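PDB 4V2X: endo-beta-1,4-glucanase (cellulase B) from Bacillus halodurans, which probably hydrolyses beta-1,4-linked glucans as a family 5 endoglucanase, with an Ig-like and a CBM46 module joined to its catalytic domain. Local coordinates for residues G205-N219 against L240-N254. Numbering follows the deposited sequence.
Sequences GEIRENHHALLDDLN and LPTMETATSQPLLNN. With CA (calcium ion), chain B.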
loop_
_atom_site.group_PDB
_atom_site.type_symbol
_atom_site.label_atom_id
_atom_site.label_comp_id
_atom_site.label_asym_id
_atom_site.label_seq_id
_atom_site.Cartn_x
_atom_site.Cartn_y
_atom_site.Cartn_z
ATOM N N GLY A 205 16.489 -3.610 -9.907
ATOM C CA GLY A 205 16.465 -4.679 -8.914
ATOM C C GLY A 205 16.723 -4.219 -7.490
ATOM O O GLY A 205 17.205 -4.995 -6.666
ATOM N N GLU A 206 16.399 -2.959 -7.201
ATOM C CA GLU A 206 16.539 -2.403 -5.859
ATOM C C GLU A 206 15.213 -1.782 -5.430
ATOM O O GLU A 206 15.169 -0.640 -4.964
ATOM C CB GLU A 206 17.662 -1.359 -5.817
ATOM C CG GLU A 206 19.041 -1.931 -6.123
ATOM C CD GLU A 206 20.168 -0.946 -5.854
ATOM O OE1 GLU A 206 19.909 0.278 -5.787
ATOM O OE2 GLU A 206 21.325 -1.396 -5.718
ATOM N N ILE A 207 14.137 -2.550 -5.591
ATOM C CA ILE A 207 12.797 -2.093 -5.235
ATOM C C ILE A 207 12.572 -2.311 -3.744
ATOM O O ILE A 207 12.578 -3.442 -3.269
ATOM C CB ILE A 207 11.702 -2.827 -6.035
ATOM C CG1 ILE A 207 11.909 -2.622 -7.540
ATOM C CG2 ILE A 207 10.320 -2.333 -5.621
ATOM C CD1 ILE A 207 11.075 -3.541 -8.409
ATOM N N ARG A 208 12.377 -1.221 -3.015
ATOM C CA ARG A 208 12.184 -1.255 -1.574
ATOM C C ARG A 208 10.709 -1.028 -1.259
ATOM O O ARG A 208 9.937 -0.615 -2.126
ATOM C CB ARG A 208 13.073 -0.201 -0.910
ATOM C CG ARG A 208 14.556 -0.445 -1.167
ATOM C CD ARG A 208 15.465 0.469 -0.363
ATOM N NE ARG A 208 15.604 1.796 -0.967
ATOM C CZ ARG A 208 16.396 2.095 -1.999
ATOM N NH1 ARG A 208 17.138 1.163 -2.594
ATOM N NH2 ARG A 208 16.435 3.345 -2.455
ATOM N N GLU A 209 10.311 -1.305 -0.020
ATOM C CA GLU A 209 8.896 -1.257 0.346
ATOM C C GLU A 209 8.263 0.106 0.084
ATOM O O GLU A 209 7.137 0.189 -0.413
ATOM C CB GLU A 209 8.702 -1.650 1.820
ATOM C CG GLU A 209 7.244 -1.802 2.243
ATOM C CD GLU A 209 6.453 -2.736 1.343
ATOM O OE1 GLU A 209 7.027 -3.738 0.860
ATOM O OE2 GLU A 209 5.252 -2.471 1.114
ATOM N N ASN A 210 8.995 1.169 0.399
ATOM C CA ASN A 210 8.485 2.529 0.224
ATOM C C ASN A 210 8.265 2.908 -1.240
ATOM O O ASN A 210 7.450 3.778 -1.556
ATOM C CB ASN A 210 9.437 3.529 0.884
ATOM C CG ASN A 210 8.959 4.968 0.754
ATOM O OD1 ASN A 210 7.820 5.296 1.101
ATOM N ND2 ASN A 210 9.825 5.834 0.242
ATOM N N HIS A 211 8.979 2.246 -2.144
ATOM C CA HIS A 211 8.868 2.567 -3.559
ATOM C C HIS A 211 7.487 2.304 -4.132
ATOM O O HIS A 211 7.014 3.060 -4.980
ATOM C CB HIS A 211 9.914 1.805 -4.356
ATOM C CG HIS A 211 11.309 2.199 -4.016
ATOM N ND1 HIS A 211 12.409 1.557 -4.539
ATOM C CD2 HIS A 211 11.787 3.161 -3.191
ATOM C CE1 HIS A 211 13.506 2.122 -4.067
ATOM N NE2 HIS A 211 13.156 3.097 -3.248
ATOM N N HIS A 212 6.831 1.254 -3.654
ATOM C CA HIS A 212 5.492 0.901 -4.153
ATOM C C HIS A 212 4.522 2.042 -3.917
ATOM O O HIS A 212 3.710 2.368 -4.782
ATOM C CB HIS A 212 4.975 -0.368 -3.483
ATOM C CG HIS A 212 5.910 -1.524 -3.606
ATOM N ND1 HIS A 212 6.257 -2.070 -4.822
ATOM C CD2 HIS A 212 6.598 -2.216 -2.670
ATOM C CE1 HIS A 212 7.107 -3.064 -4.626
ATOM N NE2 HIS A 212 7.334 -3.168 -3.330
ATOM N N ALA A 213 4.616 2.655 -2.740
ATOM C CA ALA A 213 3.737 3.766 -2.399
ATOM C C ALA A 213 3.947 4.969 -3.304
ATOM O O ALA A 213 2.987 5.659 -3.665
ATOM C CB ALA A 213 3.928 4.160 -0.945
ATOM N N LEU A 214 5.203 5.221 -3.670
ATOM C CA LEU A 214 5.525 6.320 -4.576
ATOM C C LEU A 214 4.911 6.089 -5.957
ATOM O O LEU A 214 4.340 6.998 -6.548
ATOM C CB LEU A 214 7.041 6.496 -4.694
ATOM C CG LEU A 214 7.797 6.791 -3.392
ATOM C CD1 LEU A 214 9.296 6.755 -3.626
ATOM C CD2 LEU A 214 7.390 8.132 -2.805
ATOM N N LEU A 215 5.030 4.871 -6.479
ATOM C CA LEU A 215 4.466 4.573 -7.799
ATOM C C LEU A 215 2.936 4.676 -7.787
ATOM O O LEU A 215 2.332 5.214 -8.720
ATOM C CB LEU A 215 4.916 3.199 -8.308
ATOM C CG LEU A 215 4.332 2.778 -9.662
ATOM C CD1 LEU A 215 4.566 3.807 -10.760
ATOM C CD2 LEU A 215 4.903 1.436 -10.067
ATOM N N ASP A 216 2.306 4.207 -6.717
ATOM C CA ASP A 216 0.859 4.381 -6.606
ATOM C C ASP A 216 0.491 5.864 -6.706
ATOM O O ASP A 216 -0.456 6.226 -7.390
ATOM C CB ASP A 216 0.309 3.807 -5.307
ATOM C CG ASP A 216 -1.132 4.213 -5.067
ATOM O OD1 ASP A 216 -1.351 5.305 -4.480
ATOM O OD2 ASP A 216 -2.052 3.472 -5.498
ATOM N N ASP A 217 1.238 6.715 -6.009
ATOM C CA ASP A 217 0.978 8.155 -6.044
ATOM C C ASP A 217 1.145 8.753 -7.446
ATOM O O ASP A 217 0.334 9.574 -7.866
ATOM C CB ASP A 217 1.870 8.891 -5.049
ATOM C CG ASP A 217 1.489 8.626 -3.603
ATOM O OD1 ASP A 217 0.457 7.964 -3.341
ATOM O OD2 ASP A 217 2.219 9.099 -2.715
ATOM N N LEU A 218 2.188 8.351 -8.169
ATOM C CA LEU A 218 2.401 8.854 -9.530
ATOM C C LEU A 218 1.274 8.427 -10.454
ATOM O O LEU A 218 0.766 9.221 -11.233
ATOM C CB LEU A 218 3.727 8.355 -10.109
ATOM C CG LEU A 218 5.011 8.916 -9.520
ATOM C CD1 LEU A 218 6.186 8.170 -10.123
ATOM C CD2 LEU A 218 5.148 10.410 -9.776
ATOM N N ASN A 219 0.896 7.162 -10.370
ATOM C CA ASN A 219 -0.202 6.658 -11.179
ATOM C C ASN A 219 -1.518 7.360 -10.851
ATOM O O ASN A 219 -2.337 7.615 -11.729
ATOM C CB ASN A 219 -0.351 5.142 -11.007
ATOM C CG ASN A 219 0.680 4.353 -11.807
ATOM O OD1 ASN A 219 1.179 4.824 -12.826
ATOM N ND2 ASN A 219 0.982 3.138 -11.358
ATOM N N LEU A 240 -1.237 2.115 -17.140
ATOM C CA LEU A 240 -0.513 2.186 -15.872
ATOM C C LEU A 240 0.435 0.996 -15.725
ATOM O O LEU A 240 0.025 -0.149 -15.894
ATOM C CB LEU A 240 -1.489 2.203 -14.689
ATOM C CG LEU A 240 -2.531 3.327 -14.654
ATOM C CD1 LEU A 240 -3.433 3.184 -13.432
ATOM C CD2 LEU A 240 -1.872 4.699 -14.677
ATOM N N PRO A 241 1.705 1.267 -15.396
ATOM C CA PRO A 241 2.713 0.225 -15.303
ATOM C C PRO A 241 2.875 -0.384 -13.921
ATOM O O PRO A 241 2.588 0.254 -12.906
ATOM C CB PRO A 241 3.991 0.983 -15.642
ATOM C CG PRO A 241 3.761 2.326 -15.027
ATOM C CD PRO A 241 2.306 2.610 -15.272
ATOM N N THR A 242 3.383 -1.610 -13.890
ATOM C CA THR A 242 4.010 -2.140 -12.688
ATOM C C THR A 242 5.385 -1.496 -12.490
ATOM O O THR A 242 5.961 -0.918 -13.425
ATOM C CB THR A 242 4.236 -3.656 -12.799
ATOM O OG1 THR A 242 4.978 -3.928 -13.992
ATOM C CG2 THR A 242 2.935 -4.395 -12.856
ATOM N N MET A 243 5.924 -1.623 -11.282
ATOM C CA MET A 243 7.303 -1.194 -11.002
ATOM C C MET A 243 8.248 -1.918 -11.958
ATOM O O MET A 243 8.137 -3.142 -12.144
ATOM C CB MET A 243 7.702 -1.507 -9.553
ATOM C CG MET A 243 8.930 -0.744 -9.056
ATOM S SD MET A 243 8.618 1.013 -8.767
ATOM C CE MET A 243 7.552 0.904 -7.332
ATOM N N GLU A 244 9.141 -1.147 -12.578
ATOM C CA GLU A 244 10.111 -1.646 -13.571
ATOM C C GLU A 244 9.452 -2.319 -14.777
ATOM O O GLU A 244 10.130 -2.982 -15.565
ATOM C CB GLU A 244 11.119 -2.603 -12.913
ATOM C CG GLU A 244 12.040 -1.935 -11.909
ATOM C CD GLU A 244 13.122 -2.857 -11.371
ATOM O OE1 GLU A 244 13.108 -4.072 -11.664
ATOM O OE2 GLU A 244 14.001 -2.354 -10.653
ATOM N N THR A 245 8.148 -2.106 -14.941
ATOM C CA THR A 245 7.298 -2.878 -15.856
ATOM C C THR A 245 7.562 -4.385 -15.757
ATOM O O THR A 245 7.437 -5.117 -16.743
ATOM C CB THR A 245 7.400 -2.396 -17.318
ATOM O OG1 THR A 245 8.768 -2.436 -17.745
ATOM C CG2 THR A 245 6.823 -0.959 -17.478
ATOM N N ALA A 246 7.858 -4.839 -14.540
ATOM C CA ALA A 246 8.175 -6.236 -14.269
ATOM C C ALA A 246 6.905 -7.031 -13.943
ATOM O O ALA A 246 5.834 -6.459 -13.776
ATOM C CB ALA A 246 9.176 -6.318 -13.132
ATOM N N THR A 247 7.029 -8.350 -13.855
ATOM C CA THR A 247 5.858 -9.231 -13.771
ATOM C C THR A 247 5.780 -10.104 -12.519
ATOM O O THR A 247 4.934 -10.982 -12.448
ATOM C CB THR A 247 5.792 -10.186 -14.983
ATOM O OG1 THR A 247 6.909 -11.088 -14.950
ATOM C CG2 THR A 247 5.781 -9.412 -16.289
ATOM N N SER A 248 6.637 -9.874 -11.530
ATOM C CA SER A 248 6.562 -10.658 -10.292
ATOM C C SER A 248 5.210 -10.429 -9.600
ATOM O O SER A 248 4.614 -9.366 -9.735
ATOM C CB SER A 248 7.700 -10.299 -9.343
ATOM O OG SER A 248 7.516 -8.998 -8.824
ATOM N N GLN A 249 4.730 -11.422 -8.865
ATOM C CA GLN A 249 3.391 -11.331 -8.282
ATOM C C GLN A 249 3.175 -10.103 -7.397
ATOM O O GLN A 249 2.142 -9.459 -7.510
ATOM C CB GLN A 249 3.018 -12.596 -7.505
ATOM C CG GLN A 249 1.525 -12.696 -7.214
ATOM C CD GLN A 249 0.693 -12.751 -8.486
ATOM O OE1 GLN A 249 0.914 -13.608 -9.345
ATOM N NE2 GLN A 249 -0.256 -11.827 -8.622
ATOM N N PRO A 250 4.136 -9.778 -6.509
ATOM C CA PRO A 250 3.901 -8.614 -5.653
ATOM C C PRO A 250 3.723 -7.320 -6.445
ATOM O O PRO A 250 2.911 -6.486 -6.070
ATOM C CB PRO A 250 5.157 -8.559 -4.782
ATOM C CG PRO A 250 5.645 -9.960 -4.745
ATOM C CD PRO A 250 5.374 -10.481 -6.131
ATOM N N LEU A 251 4.468 -7.171 -7.538
ATOM C CA LEU A 251 4.356 -5.976 -8.376
ATOM C C LEU A 251 3.035 -5.951 -9.147
ATOM O O LEU A 251 2.419 -4.896 -9.299
ATOM C CB LEU A 251 5.548 -5.870 -9.330
ATOM C CG LEU A 251 6.917 -5.796 -8.653
ATOM C CD1 LEU A 251 8.023 -5.733 -9.695
ATOM C CD2 LEU A 251 6.988 -4.623 -7.697
ATOM N N LEU A 252 2.588 -7.109 -9.619
ATOM C CA LEU A 252 1.295 -7.188 -10.280
ATOM C C LEU A 252 0.185 -6.854 -9.280
ATOM O O LEU A 252 -0.742 -6.104 -9.601
ATOM C CB LEU A 252 1.063 -8.580 -10.863
ATOM C CG LEU A 252 1.993 -9.050 -11.983
ATOM C CD1 LEU A 252 1.716 -10.520 -12.274
ATOM C CD2 LEU A 252 1.835 -8.215 -13.244
ATOM N N ASN A 253 0.291 -7.406 -8.074
ATOM C CA ASN A 253 -0.684 -7.124 -7.022
ATOM C C ASN A 253 -0.774 -5.639 -6.714
ATOM O O ASN A 253 -1.873 -5.099 -6.569
ATOM C CB ASN A 253 -0.363 -7.900 -5.739
ATOM C CG ASN A 253 -0.654 -9.386 -5.863
ATOM O OD1 ASN A 253 -1.329 -9.823 -6.788
ATOM N ND2 ASN A 253 -0.148 -10.167 -4.923
ATOM N N ASN A 254 0.373 -4.979 -6.604
ATOM C CA ASN A 254 0.379 -3.552 -6.303
ATOM C C ASN A 254 -0.283 -2.723 -7.394
ATOM O O ASN A 254 -0.989 -1.764 -7.093
ATOM C CB ASN A 254 1.792 -3.056 -6.012
ATOM C CG ASN A 254 2.356 -3.634 -4.724
ATOM O OD1 ASN A 254 1.616 -4.099 -3.863
ATOM N ND2 ASN A 254 3.663 -3.612 -4.591
HETATM CA CA CA B . -1.276 6.593 -2.525
HETATM O O HOH W 1 15.029 -0.685 -8.666
HETATM O O HOH W 2 0.697 5.300 -2.032
HETATM O O HOH W 3 -2.640 4.738 -1.814
#
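The first turns of helix 209-227 and the loop before it face the end of strand 238-241, the turn after it and the start of helix 249-262, with the CA atoms of N219 and L240 6.5 Å apart. Neighbouring beta-alpha units of the (beta/alpha)8 barrel of the family 5 catalytic domain meet here. M243 fills the middle: CG lies anti to the backbone N (chi1 -163°), and two further bends bring CE to 3.6 Å from L215 CB and beside the H211 carbonyl, 3.2 Å from its O. I207 slides past it in the opposite sense, CD1 3.6 Å from M243 CG, and reaches L251 CD1. The extended E244 side chain receives the G205 N-H on the syn lone pair of OE2 (2.9 Å, 161° at the hydrogen), and the same oxygen accepts from a water that accepts from E206 N. With an alanine here the G205 amide and this water would probably lose their shared acceptor, leaving the loop before the helix freer to shift. N219 OD1, hydrogen-bonded to S194, lies 3.5 Å from P241 CD. Away from this contact, D216 and D217 bind a calcium ion shared with the same two residues of the second subunit. L251 CD2 meets the H212 ring edge 3.4 Å from CE1, while N254 ND2 sits over one face, offset toward the rim, its amide plane turned 60° from the ring.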